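Local coordinates for protein probable ribosomal RNA small subunit methyltransferase (Thermus thermophilus, PDB 3DMH) that methylates the exocyclic N2 of a specific guanine in 16S ribosomal RNA, with S-adenosylmethionine as the methyl donor, at residues His35-Leu38 with Gln39-Glu43; Lys143-Glu146 with Arg147-Glu151; Ser190-Leu194 with Gly195-Thr199; Ala292-Glu295 with Glu296-Phe299. All coordinates share one frame; numbering follows the deposited sequence.

Contact 1. Residues His35-Leu38 with Gln39-Glu43; sequences HDLL and QKTVE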
loop_
_atom_site.group_PDB
_atom_site.type_symbol
_atom_site.label_atom_id
_atom_site.label_comp_id
_atom_site.label_asym_id
_atom_site.label_seq_id
_atom_site.Cartn_x
_atom_site.Cartn_y
_atom_site.Cartn_z
ATOM N N HIS A 35 4.375 1.714 16.323
ATOM C CA HIS A 35 3.344 0.806 16.818
ATOM C C HIS A 35 3.714 0.208 18.191
ATOM O O HIS A 35 2.845 0.021 19.046
ATOM C CB HIS A 35 3.026 -0.307 15.799
ATOM C CG HIS A 35 2.495 0.182 14.478
ATOM N ND1 HIS A 35 1.158 0.113 14.143
ATOM C CD2 HIS A 35 3.121 0.714 13.399
ATOM C CE1 HIS A 35 0.983 0.592 12.926
ATOM N NE2 HIS A 35 2.155 0.957 12.446
ATOM N N ASP A 36 5.003 -0.072 18.419
ATOM C CA ASP A 36 5.453 -0.624 19.707
ATOM C C ASP A 36 5.212 0.354 20.855
ATOM O O ASP A 36 4.813 -0.042 21.938
ATOM C CB ASP A 36 6.942 -1.009 19.678
ATOM C CG ASP A 36 7.196 -2.297 18.918
ATOM O OD1 ASP A 36 6.206 -2.984 18.584
ATOM O OD2 ASP A 36 8.373 -2.610 18.639
ATOM N N LEU A 37 5.441 1.631 20.593
ATOM C CA LEU A 37 5.253 2.634 21.644
ATOM C C LEU A 37 3.759 2.788 21.934
ATOM O O LEU A 37 3.360 2.925 23.093
ATOM C CB LEU A 37 5.892 3.962 21.269
ATOM C CG LEU A 37 6.132 4.938 22.434
ATOM C CD1 LEU A 37 7.088 4.333 23.463
ATOM C CD2 LEU A 37 6.689 6.223 21.877
ATOM N N LEU A 38 2.929 2.756 20.890
ATOM C CA LEU A 38 1.479 2.716 21.119
ATOM C C LEU A 38 1.044 1.562 22.012
ATOM O O LEU A 38 0.239 1.746 22.929
ATOM C CB LEU A 38 0.727 2.585 19.795
ATOM C CG LEU A 38 0.360 3.845 19.047
ATOM C CD1 LEU A 38 -0.257 3.423 17.725
ATOM C CD2 LEU A 38 -0.631 4.717 19.866
ATOM N N GLN A 39 1.534 0.357 21.722
ATOM C CA GLN A 39 1.079 -0.821 22.446
ATOM C C GLN A 39 1.420 -0.693 23.938
ATOM O O GLN A 39 0.673 -1.168 24.796
ATOM C CB GLN A 39 1.668 -2.104 21.833
ATOM C CG GLN A 39 1.141 -3.410 22.438
ATOM C CD GLN A 39 1.839 -3.829 23.746
ATOM O OE1 GLN A 39 1.282 -4.596 24.534
ATOM N NE2 GLN A 39 3.046 -3.320 23.979
ATOM N N LYS A 40 2.546 -0.043 24.238
ATOM C CA LYS A 40 2.937 0.219 25.633
ATOM C C LYS A 40 2.136 1.315 26.322
ATOM O O LYS A 40 2.235 1.466 27.539
ATOM C CB LYS A 40 4.430 0.565 25.723
ATOM C CG LYS A 40 5.322 -0.585 25.364
ATOM C CD LYS A 40 6.762 -0.167 25.372
ATOM C CE LYS A 40 7.663 -1.372 25.180
ATOM N NZ LYS A 40 9.055 -1.049 25.610
ATOM N N THR A 41 1.343 2.063 25.554
ATOM C CA THR A 41 0.738 3.321 26.029
ATOM C C THR A 41 -0.789 3.292 26.087
ATOM O O THR A 41 -1.392 3.823 27.037
ATOM C CB THR A 41 1.207 4.523 25.170
ATOM O OG1 THR A 41 2.639 4.555 25.132
ATOM C CG2 THR A 41 0.701 5.859 25.730
ATOM N N VAL A 42 -1.418 2.700 25.071
ATOM C CA VAL A 42 -2.878 2.835 24.950
ATOM C C VAL A 42 -3.639 2.201 26.123
ATOM O O VAL A 42 -3.331 1.082 26.556
ATOM C CB VAL A 42 -3.408 2.266 23.632
ATOM C CG1 VAL A 42 -2.824 3.028 22.465
ATOM C CG2 VAL A 42 -3.056 0.803 23.522
ATOM N N GLU A 43 -4.631 2.943 26.617
ATOM C CA GLU A 43 -5.509 2.512 27.704
ATOM C C GLU A 43 -6.956 2.695 27.258
ATOM O O GLU A 43 -7.252 3.623 26.504
ATOM C CB GLU A 43 -5.293 3.393 28.944
ATOM C CG GLU A 43 -3.841 3.592 29.352
ATOM C CD GLU A 43 -3.391 2.610 30.398
ATOM O OE1 GLU A 43 -4.268 2.021 31.072
ATOM O OE2 GLU A 43 -2.162 2.433 30.559
HETATM O O HOH W 1 5.271 -2.744 22.345
#
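The flat peptide carbonyl of L38 meets two N-H groups of the following residues. V42 N reaches L38 O almost straight on, at 2.9 Å. T41 N comes instead from above the carbonyl plane, also at 2.9 Å from L38 O. The first is an i to i+4 bond, the second i to i+3. One acceptor thus ties two successive amides near the C-terminal part of helix 33-41. The carbonyl of L37 is used differently: the T41 hydroxyl donates to it, with OG1 2.7 Å from L37 O and tilted 31° from the carbonyl plane. A chi1 of -54° sets OG1 beside the backbone N of T41, where it can fold back one turn. The side-chain amide of Q39 is linked to the turn before it by a water, which accepts from Q39 NE2 at 2.8 Å and donates to D36 O. D36 O also accepts K40 N, and K40 CG lies 3.5 Å from D36 O. Beyond these polar links, L38 CD2 touches V42 CG1 at 3.8 Å. This is the last part of a helix laid against a sheet, with mostly apolar side chains toward it. L37, L38 and T41 press on strand 168-174, L38, T41 and V42 on Y136 of strand 133-140, and L37 and T41 on strand 159-165. On another side, W58 borders D36 and Q39.

Contact 2. Residues Lys143-Glu146 with Arg147-Glu151; sequences KGFE and RYFKE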
loop_
_atom_site.group_PDB
_atom_site.type_symbol
_atom_site.label_atom_id
_atom_site.label_comp_id
_atom_site.label_asym_id
_atom_site.label_seq_id
_atom_site.Cartn_x
_atom_site.Cartn_y
_atom_site.Cartn_z
ATOM N N LYS A 143 9.904 12.075 11.272
ATOM C CA LYS A 143 8.919 11.899 10.206
ATOM C C LYS A 143 7.641 12.684 10.501
ATOM O O LYS A 143 6.529 12.143 10.447
ATOM C CB LYS A 143 8.626 10.414 9.961
ATOM C CG LYS A 143 9.860 9.620 9.579
ATOM C CD LYS A 143 9.516 8.173 9.338
ATOM C CE LYS A 143 10.756 7.334 9.142
ATOM N NZ LYS A 143 10.361 5.909 8.946
ATOM N N GLY A 144 7.822 13.960 10.838
ATOM C CA GLY A 144 6.722 14.915 10.931
ATOM C C GLY A 144 5.850 14.919 12.175
ATOM O O GLY A 144 4.856 15.647 12.212
ATOM N N PHE A 145 6.213 14.166 13.209
ATOM C CA PHE A 145 5.357 14.109 14.409
ATOM C C PHE A 145 4.962 15.483 14.969
ATOM O O PHE A 145 3.796 15.720 15.303
ATOM C CB PHE A 145 5.942 13.247 15.539
ATOM C CG PHE A 145 5.070 13.228 16.771
ATOM C CD1 PHE A 145 3.978 12.367 16.849
ATOM C CD2 PHE A 145 5.299 14.116 17.821
ATOM C CE1 PHE A 145 3.146 12.366 17.972
ATOM C CE2 PHE A 145 4.473 14.120 18.940
ATOM C CZ PHE A 145 3.392 13.238 19.015
ATOM N N GLU A 146 5.923 16.391 15.086
ATOM C CA GLU A 146 5.607 17.678 15.699
ATOM C C GLU A 146 4.604 18.461 14.857
ATOM O O GLU A 146 3.654 19.022 15.400
ATOM C CB GLU A 146 6.862 18.488 16.037
ATOM C CG GLU A 146 7.665 17.910 17.221
ATOM C CD GLU A 146 6.856 17.723 18.526
ATOM O OE1 GLU A 146 5.838 18.426 18.752
ATOM O OE2 GLU A 146 7.260 16.864 19.344
ATOM N N ARG A 147 4.793 18.448 13.536
ATOM C CA ARG A 147 3.870 19.108 12.611
ATOM C C ARG A 147 2.463 18.504 12.673
ATOM O O ARG A 147 1.468 19.239 12.745
ATOM C CB ARG A 147 4.447 19.127 11.179
ATOM C CG ARG A 147 3.431 19.249 10.027
ATOM C CD ARG A 147 4.119 19.483 8.663
ATOM N NE ARG A 147 4.241 18.303 7.810
ATOM C CZ ARG A 147 5.314 17.521 7.764
ATOM N NH1 ARG A 147 6.356 17.774 8.548
ATOM N NH2 ARG A 147 5.347 16.491 6.945
ATOM N N TYR A 148 2.386 17.170 12.680
ATOM C CA TYR A 148 1.094 16.501 12.673
ATOM C C TYR A 148 0.382 16.614 14.016
ATOM O O TYR A 148 -0.841 16.773 14.056
ATOM C CB TYR A 148 1.248 15.045 12.231
ATOM C CG TYR A 148 1.741 14.893 10.801
ATOM C CD1 TYR A 148 1.144 15.603 9.752
ATOM C CD2 TYR A 148 2.781 14.007 10.495
ATOM C CE1 TYR A 148 1.587 15.436 8.418
ATOM C CE2 TYR A 148 3.229 13.836 9.175
ATOM C CZ TYR A 148 2.622 14.553 8.144
ATOM O OH TYR A 148 3.058 14.382 6.834
ATOM N N PHE A 149 1.154 16.554 15.100
ATOM C CA PHE A 149 0.625 16.740 16.458
ATOM C C PHE A 149 0.081 18.157 16.644
ATOM O O PHE A 149 -0.966 18.348 17.262
ATOM C CB PHE A 149 1.716 16.429 17.488
ATOM C CG PHE A 149 1.282 16.583 18.929
ATOM C CD1 PHE A 149 -0.020 16.283 19.335
ATOM C CD2 PHE A 149 2.202 17.005 19.884
ATOM C CE1 PHE A 149 -0.409 16.424 20.669
ATOM C CE2 PHE A 149 1.831 17.141 21.229
ATOM C CZ PHE A 149 0.520 16.851 21.622
ATOM N N LYS A 150 0.785 19.149 16.100
ATOM C CA LYS A 150 0.305 20.537 16.121
ATOM C C LYS A 150 -1.033 20.669 15.382
ATOM O O LYS A 150 -1.951 21.349 15.860
ATOM C CB LYS A 150 1.358 21.470 15.517
ATOM C CG LYS A 150 1.003 22.952 15.596
ATOM C CD LYS A 150 2.191 23.827 15.246
ATOM C CE LYS A 150 1.824 25.293 15.370
ATOM N NZ LYS A 150 3.026 26.162 15.474
ATOM N N GLU A 151 -1.141 19.998 14.231
ATOM C CA GLU A 151 -2.378 19.992 13.454
ATOM C C GLU A 151 -3.508 19.259 14.195
ATOM O O GLU A 151 -4.653 19.732 14.215
ATOM C CB GLU A 151 -2.134 19.428 12.043
ATOM C CG GLU A 151 -3.374 19.335 11.119
ATOM C CD GLU A 151 -4.066 20.677 10.839
ATOM O OE1 GLU A 151 -3.472 21.755 11.071
ATOM O OE2 GLU A 151 -5.231 20.650 10.383
#
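F145 and F149 both carry CG opposite their backbone N, with chi1 at 179° and -180°. Their side chains therefore leave the helix alongside each other, one turn apart, and point the same way. The rings are tilted by 29° and slid apart, with centroids at 5.4 Å, and they barely overlap. The closer fit is a CH-pi contact: F149 CB sits over one face of the F145 ring, 4.1 Å from its centroid. At the ring rims, F145 CE2 meets F149 CD2 at 3.8 Å. E146 folds its carboxylate beside the pair through a bend at chi2. Its OE1 lies at the edge of the F149 ring, near the ring plane, 4.1 Å from CD2. Its OE2 lies in plane at the edge of the F145 ring and pairs with K141 in a salt bridge.

The contact is the first turn of helix 145-156, with G144 at the N-cap position. G144 has a positive phi, which favours glycine. A side chain there would also run into Y148 CE2. G144 O opens the helical bonding by accepting Y148 N at 2.9 Å, nearly straight on. G144 O also lies 3.2 Å from Y148 CD2, meeting the ring obliquely. R147 reaches back toward the cap, and its NH1 comes to 3.7 Å from G144 CA. R147 NH2 makes a weak bond to Y148 OH. F145 and F149 rest on strand 168-174, and Y148 on V118 of helix 115-128.

Contact 3. Residues Ser190-Leu194 with Gly195-Thr199; sequences SARIL and GAEYT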
loop_
_atom_site.group_PDB
_atom_site.type_symbol
_atom_site.label_atom_id
_atom_site.label_comp_id
_atom_site.label_asym_id
_atom_site.label_seq_id
_atom_site.Cartn_x
_atom_site.Cartn_y
_atom_site.Cartn_z
ATOM N N SER A 190 -2.816 14.828 -16.472
ATOM C CA SER A 190 -2.736 14.178 -17.771
ATOM C C SER A 190 -1.286 13.923 -18.174
ATOM O O SER A 190 -0.385 14.658 -17.768
ATOM C CB SER A 190 -3.474 14.990 -18.834
ATOM O OG SER A 190 -2.623 15.954 -19.425
ATOM N N ALA A 191 -1.074 12.876 -18.963
ATOM C CA ALA A 191 0.246 12.522 -19.463
ATOM C C ALA A 191 0.125 11.907 -20.854
ATOM O O ALA A 191 -0.864 11.231 -21.158
ATOM C CB ALA A 191 0.937 11.551 -18.520
ATOM N N ARG A 192 1.131 12.132 -21.692
ATOM C CA ARG A 192 1.174 11.486 -22.988
ATOM C C ARG A 192 2.160 10.334 -22.915
ATOM O O ARG A 192 3.318 10.523 -22.544
ATOM C CB ARG A 192 1.564 12.481 -24.086
ATOM C CG ARG A 192 1.372 11.943 -25.490
ATOM C CD ARG A 192 1.698 13.033 -26.510
ATOM N NE ARG A 192 1.543 12.597 -27.901
ATOM C CZ ARG A 192 0.384 12.549 -28.551
ATOM N NH1 ARG A 192 -0.743 12.896 -27.938
ATOM N NH2 ARG A 192 0.350 12.141 -29.817
ATOM N N ILE A 193 1.669 9.133 -23.208
ATOM C CA ILE A 193 2.473 7.926 -23.127
ATOM C C ILE A 193 2.406 7.171 -24.446
ATOM O O ILE A 193 1.321 6.815 -24.916
ATOM C CB ILE A 193 2.022 7.011 -21.939
ATOM C CG1 ILE A 193 2.182 7.741 -20.592
ATOM C CG2 ILE A 193 2.805 5.705 -21.944
ATOM C CD1 ILE A 193 1.448 7.086 -19.418
ATOM N N LEU A 194 3.575 6.947 -25.043
ATOM C CA LEU A 194 3.698 6.231 -26.315
ATOM C C LEU A 194 2.696 6.723 -27.368
ATOM O O LEU A 194 2.034 5.925 -28.034
ATOM C CB LEU A 194 3.567 4.708 -26.101
ATOM C CG LEU A 194 4.485 3.979 -25.114
ATOM C CD1 LEU A 194 3.996 2.550 -24.884
ATOM C CD2 LEU A 194 5.927 3.982 -25.588
ATOM N N GLY A 195 2.581 8.044 -27.497
ATOM C CA GLY A 195 1.738 8.664 -28.528
ATOM C C GLY A 195 0.246 8.753 -28.233
ATOM O O GLY A 195 -0.546 9.026 -29.143
ATOM N N ALA A 196 -0.137 8.520 -26.971
ATOM C CA ALA A 196 -1.547 8.563 -26.572
ATOM C C ALA A 196 -1.734 9.317 -25.260
ATOM O O ALA A 196 -0.865 9.283 -24.392
ATOM C CB ALA A 196 -2.117 7.152 -26.465
ATOM N N GLU A 197 -2.874 9.986 -25.129
ATOM C CA GLU A 197 -3.176 10.812 -23.962
ATOM C C GLU A 197 -3.926 10.045 -22.899
ATOM O O GLU A 197 -4.916 9.378 -23.206
ATOM C CB GLU A 197 -4.036 12.007 -24.365
ATOM C CG GLU A 197 -3.316 13.031 -25.215
ATOM C CD GLU A 197 -2.183 13.728 -24.474
ATOM O OE1 GLU A 197 -2.293 13.936 -23.241
ATOM O OE2 GLU A 197 -1.182 14.076 -25.144
ATOM N N TYR A 198 -3.463 10.173 -21.654
ATOM C CA TYR A 198 -4.115 9.564 -20.489
ATOM C C TYR A 198 -4.366 10.614 -19.419
ATOM O O TYR A 198 -3.550 11.517 -19.223
ATOM C CB TYR A 198 -3.257 8.431 -19.906
ATOM C CG TYR A 198 -2.984 7.327 -20.896
ATOM C CD1 TYR A 198 -3.849 6.238 -21.019
ATOM C CD2 TYR A 198 -1.886 7.394 -21.749
ATOM C CE1 TYR A 198 -3.608 5.235 -21.949
ATOM C CE2 TYR A 198 -1.643 6.404 -22.681
ATOM C CZ TYR A 198 -2.506 5.332 -22.783
ATOM O OH TYR A 198 -2.252 4.354 -23.716
ATOM N N THR A 199 -5.497 10.497 -18.726
ATOM C CA THR A 199 -5.733 11.292 -17.531
ATOM C C THR A 199 -5.812 10.341 -16.359
ATOM O O THR A 199 -6.769 9.575 -16.238
ATOM C CB THR A 199 -7.021 12.120 -17.617
ATOM O OG1 THR A 199 -6.925 13.015 -18.735
ATOM C CG2 THR A 199 -7.210 12.943 -16.357
HETATM O O HOH W 2 0.039 4.397 -24.887
#
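R192 and E197 face each other across a beta hairpin, and NH1 of R192 binds OE2 of E197 at 3.1 Å in a salt bridge. The bond lies in the guanidinium plane and uses the anti lone pair of OE2. E197 bends at chi2 (-65°), folding its carboxylate back toward R192. Over one face of the guanidinium sits G195 O. On the other side of the hairpin, the I193 side chain crosses the Y198 ring at about a right angle, with CB 3.8 Å from Y198 CE2. I193 O lies at the edge of that ring. A water there donates to I193 O and bonds Y198 OH at 2.6 Å. A leucine in place of Y198 would probably leave that water without its hydroxyl partner and I193 without the ring beside it. Backbone bonds join A191 with Y198 and I193 with A196; R192 and E197 form the non-hydrogen-bonded pair between. A type I' turn closes the hairpin, with L194 and G195 at positive phi. This two-stranded unit, 187-193 and 196-202, lies over two helices. I193 and L194 touch L220 of helix 214-227, while I193 and Y198 rest on P250 of helix 248-253.

Contact 4. Residues Ala292-Glu295 with Glu296-Phe299; sequences ALTE and EARF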
loop_
_atom_site.group_PDB
_atom_site.type_symbol
_atom_site.label_atom_id
_atom_site.label_comp_id
_atom_site.label_asym_id
_atom_site.label_seq_id
_atom_site.Cartn_x
_atom_site.Cartn_y
_atom_site.Cartn_z
ATOM N N ALA A 292 -5.131 -12.805 -4.718
ATOM C CA ALA A 292 -6.509 -12.727 -5.238
ATOM C C ALA A 292 -6.764 -13.626 -6.446
ATOM O O ALA A 292 -7.923 -13.835 -6.824
ATOM C CB ALA A 292 -6.851 -11.292 -5.604
ATOM N N LEU A 293 -5.702 -14.142 -7.067
ATOM C CA LEU A 293 -5.860 -14.924 -8.301
ATOM C C LEU A 293 -6.207 -16.362 -7.986
ATOM O O LEU A 293 -5.936 -16.858 -6.884
ATOM C CB LEU A 293 -4.596 -14.886 -9.164
ATOM C CG LEU A 293 -4.004 -13.516 -9.510
ATOM C CD1 LEU A 293 -2.785 -13.676 -10.382
ATOM C CD2 LEU A 293 -4.997 -12.555 -10.153
ATOM N N THR A 294 -6.801 -17.043 -8.963
ATOM C CA THR A 294 -7.003 -18.472 -8.823
ATOM C C THR A 294 -5.637 -19.133 -8.880
ATOM O O THR A 294 -4.673 -18.551 -9.392
ATOM C CB THR A 294 -7.877 -19.048 -9.956
ATOM O OG1 THR A 294 -7.273 -18.729 -11.217
ATOM C CG2 THR A 294 -9.273 -18.463 -9.894
ATOM N N GLU A 295 -5.546 -20.352 -8.357
ATOM C CA GLU A 295 -4.327 -21.139 -8.456
ATOM C C GLU A 295 -3.875 -21.289 -9.920
ATOM O O GLU A 295 -2.679 -21.246 -10.214
ATOM C CB GLU A 295 -4.587 -22.522 -7.842
ATOM C CG GLU A 295 -3.359 -23.391 -7.656
ATOM C CD GLU A 295 -3.641 -24.602 -6.796
ATOM O OE1 GLU A 295 -4.116 -24.430 -5.647
ATOM O OE2 GLU A 295 -3.398 -25.735 -7.268
ATOM N N GLU A 296 -4.844 -21.409 -10.822
ATOM C CA GLU A 296 -4.582 -21.760 -12.222
ATOM C C GLU A 296 -4.229 -20.600 -13.163
ATOM O O GLU A 296 -3.707 -20.835 -14.258
ATOM C CB GLU A 296 -5.752 -22.563 -12.816
ATOM C CG GLU A 296 -7.129 -21.890 -12.727
ATOM C CD GLU A 296 -7.919 -22.284 -11.470
ATOM O OE1 GLU A 296 -7.294 -22.600 -10.431
ATOM O OE2 GLU A 296 -9.172 -22.271 -11.521
ATOM N N ALA A 297 -4.500 -19.359 -12.748
ATOM C CA ALA A 297 -4.356 -18.223 -13.662
ATOM C C ALA A 297 -2.923 -18.091 -14.172
ATOM O O ALA A 297 -1.976 -18.089 -13.378
ATOM C CB ALA A 297 -4.804 -16.928 -12.998
ATOM N N ARG A 298 -2.777 -18.003 -15.497
ATOM C CA ARG A 298 -1.481 -17.760 -16.139
ATOM C C ARG A 298 -1.558 -16.604 -17.139
ATOM O O ARG A 298 -2.648 -16.170 -17.527
ATOM C CB ARG A 298 -0.964 -19.017 -16.848
ATOM C CG ARG A 298 -0.826 -20.247 -15.976
ATOM C CD ARG A 298 0.310 -20.112 -14.980
ATOM N NE ARG A 298 0.469 -21.347 -14.215
ATOM C CZ ARG A 298 -0.096 -21.579 -13.031
ATOM N NH1 ARG A 298 -0.865 -20.655 -12.455
ATOM N NH2 ARG A 298 0.107 -22.743 -12.421
ATOM N N PHE A 299 -0.401 -16.092 -17.542
ATOM C CA PHE A 299 -0.365 -14.877 -18.344
ATOM C C PHE A 299 0.674 -14.986 -19.438
ATOM O O PHE A 299 1.590 -15.809 -19.354
ATOM C CB PHE A 299 -0.088 -13.662 -17.438
ATOM C CG PHE A 299 -1.130 -13.469 -16.368
ATOM C CD1 PHE A 299 -2.230 -12.652 -16.597
ATOM C CD2 PHE A 299 -1.044 -14.160 -15.153
ATOM C CE1 PHE A 299 -3.214 -12.492 -15.633
ATOM C CE2 PHE A 299 -2.042 -14.026 -14.173
ATOM C CZ PHE A 299 -3.128 -13.191 -14.415
#
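The loop that leads into strand 299-304 of the Rossmann-like methyltransferase domain folds over itself here in a tight turn, T294 to A297. E295 and E296, at its centre, have backbone angles close to those of a type I turn. The turn is loosely bonded. A297 N has a weak bond to T294 O at 3.5 Å and another weak one to T294 OG1 at 3.2 Å. T294 OG1 sits between its backbone N and carbonyl carbon, with chi1 at 56°, and this points it at the far end of the turn. E296 bends at chi2 and lays its chain across T294, with CG 3.5 Å from T294 OG1.

R298 supplies the firmer hold. Its NH1 donates to E295 O at 2.9 Å, in the carbonyl plane and on a lone pair, with an N-H...O angle of 160°. The same NH1 donates to A297 O at 2.9 Å, but from above that carbonyl's plane. Both oxygens lie near the guanidinium plane, so one nitrogen joins a carbonyl inside the turn to the one at its end. A methionine in place of R298 would probably leave E295 O without this donor and the turn freer to shift. R329 of helix 317-329 adds a second grip, bonding T294 O and A297 O. Beside the turn the packing is apolar. L293 reaches toward F299 from the opposite direction, both touch V259 of strand 257-262, and L293 CD1 stops 3.9 Å from F299 CE2.

In the fold
The four contacts follow one another along the chain. Contacts 1 and 2 belong to the first half, their centres about 18 Å apart. Both pack on strand 168-174, contact 1 through Y168 and V170 and contact 2 through R169, A171 and L173, so helices 33-41 and 145-156 flank opposite faces of it. Contacts 3 and 4 lie in the second half, centres about 30 Å apart. S-adenosylmethionine lies about 9 Å from the side chain of I193 and about 10 Å from that of L293. The halves hold seven-stranded sheets of the same strand order, consistent with a duplicated methyltransferase fold. Guanosine is held by the second; the cofactor pocket also draws on the N-terminal part.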